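Local coordinates for protein proline dipeptidase (Streptococcus agalactiae, PDB 3OOO) that is probably a manganese-dependent hydrolase of the peptidase M24B family, named proline dipeptidase and represented here by its creatinase/prolidase N-terminal domain, at residues F34-D37 / Q42-L45. Sequence-based numbering, arbitrary orientation.
Sequences FFCD and QMFL
Selenomethionine Met43 reaches from the residue just before strand 44-48 to Phe34 and Cys36, and its side chain carries the whole contact. CB points toward 34-37, the loop segment that follows helix 25-32. Next along the chain, Met43 CG lies beside the thiol of Cys36, 4.0 Å from SG. The chain bends at chi2 (-99°), which swings Met43 SE past the Cys36 side chain, 3.9 Å from Cys36 CB, and on to Phe34. There Met43 SE lies 4.0 Å from Phe34 CE2. It meets the rim of the ring rather than its face, 79° off the ring normal, a Met-aromatic contact of the edge-on kind. A second bend, chi3 -60°, turns CE toward the Cys36 carbonyl oxygen, an approach too close for a methyl and therefore doubtful; the side chain is deposited in two conformers, of which this is one. Phe34 and Cys36 both direct CB toward 42-45. No hydrogen bond joins 34-37 to 42-45, and all three touching residues are buried. Around them, Ala65 and Ser68 of helix 62-68 and Leu55 and Val57 of strand 54-58 pack on Phe34, while Val28 of helix 25-32 touches Met43. The arrangement is hydrophobic packing of a helix-to-strand connection against the residue leading into inner strand 44-48 of the mixed sheet in the creatinase/prolidase N-terminal domain.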
loop_
_atom_site.group_PDB
_atom_site.type_symbol
_atom_site.label_atom_id
_atom_site.label_comp_id
_atom_site.label_asym_id
_atom_site.label_seq_id
_atom_site.Cartn_x
_atom_site.Cartn_y
_atom_site.Cartn_z
ATOM N N PHE A 34 14.935 8.457 13.939
ATOM C CA PHE A 34 15.329 8.766 12.569
ATOM C C PHE A 34 14.081 8.899 11.708
ATOM O O PHE A 34 13.311 7.941 11.583
ATOM C CB PHE A 34 16.256 7.666 12.024
ATOM C CG PHE A 34 16.596 7.811 10.558
ATOM C CD1 PHE A 34 17.536 8.747 10.128
ATOM C CD2 PHE A 34 15.984 6.995 9.606
ATOM C CE1 PHE A 34 17.852 8.880 8.776
ATOM C CE2 PHE A 34 16.297 7.115 8.249
ATOM C CZ PHE A 34 17.233 8.064 7.832
ATOM N N PHE A 35 13.879 10.091 11.145
ATOM C CA PHE A 35 12.786 10.329 10.204
ATOM C C PHE A 35 13.269 10.432 8.769
ATOM O O PHE A 35 14.111 11.275 8.446
ATOM C CB PHE A 35 11.980 11.594 10.535
ATOM C CG PHE A 35 10.763 11.761 9.659
ATOM C CD1 PHE A 35 9.531 11.265 10.069
ATOM C CD2 PHE A 35 10.859 12.370 8.402
ATOM C CE1 PHE A 35 8.402 11.391 9.259
ATOM C CE2 PHE A 35 9.736 12.498 7.582
ATOM C CZ PHE A 35 8.509 12.007 8.012
ATOM N N CYS A 36 12.701 9.589 7.911
ATOM C CA CYS A 36 12.894 9.690 6.471
ATOM C C CYS A 36 11.631 9.191 5.790
ATOM O O CYS A 36 11.151 8.099 6.094
ATOM C CB CYS A 36 14.089 8.844 6.018
ATOM S SG CYS A 36 14.347 8.816 4.220
ATOM N N ASP A 37 11.075 9.997 4.892
ATOM C CA ASP A 37 10.043 9.497 3.995
ATOM C C ASP A 37 10.655 9.332 2.610
ATOM O O ASP A 37 10.872 10.320 1.904
ATOM C CB ASP A 37 8.816 10.415 3.946
ATOM C CG ASP A 37 7.652 9.793 3.169
ATOM O OD1 ASP A 37 7.857 8.786 2.450
ATOM O OD2 ASP A 37 6.516 10.306 3.276
ATOM N N GLN A 42 13.139 3.029 -1.290
ATOM C CA GLN A 42 12.922 2.076 -0.207
ATOM C C GLN A 42 13.589 2.451 1.110
ATOM O O GLN A 42 14.754 2.854 1.140
ATOM C CB GLN A 42 13.414 0.675 -0.602
ATOM C CG GLN A 42 12.899 0.127 -1.934
ATOM C CD GLN A 42 11.394 0.239 -2.094
ATOM O OE1 GLN A 42 10.637 0.126 -1.124
ATOM N NE2 GLN A 42 10.950 0.460 -3.332
HETATM N N MSE A 43 12.802 2.308 2.175
HETATM C CA MSE A 43 13.145 2.466 3.578
HETATM C C MSE A 43 12.548 1.196 4.303
HETATM O O MSE A 43 11.321 1.121 4.258
HETATM C CB MSE A 43 12.409 3.776 4.084
HETATM C CG MSE A 43 13.214 5.010 4.743
HETATM SE SE MSE A 43 13.241 5.112 6.743
HETATM C CE MSE A 43 11.311 5.260 7.030
ATOM N N PHE A 44 13.311 0.329 4.969
ATOM C CA PHE A 44 12.733 -0.690 5.839
ATOM C C PHE A 44 13.580 -0.826 7.082
ATOM O O PHE A 44 14.815 -0.815 7.009
ATOM C CB PHE A 44 12.684 -2.061 5.152
ATOM C CG PHE A 44 11.837 -2.099 3.908
ATOM C CD1 PHE A 44 10.442 -2.015 3.986
ATOM C CD2 PHE A 44 12.435 -2.218 2.662
ATOM C CE1 PHE A 44 9.662 -2.049 2.830
ATOM C CE2 PHE A 44 11.666 -2.248 1.501
ATOM C CZ PHE A 44 10.275 -2.165 1.583
ATOM N N LEU A 45 12.911 -0.992 8.217
ATOM C CA LEU A 45 13.581 -1.364 9.453
ATOM C C LEU A 45 13.253 -2.817 9.740
ATOM O O LEU A 45 12.095 -3.164 9.974
ATOM C CB LEU A 45 13.111 -0.473 10.605
ATOM C CG LEU A 45 13.666 -0.762 12.004
ATOM C CD1 LEU A 45 15.171 -0.534 12.071
ATOM C CD2 LEU A 45 12.951 0.101 13.037
#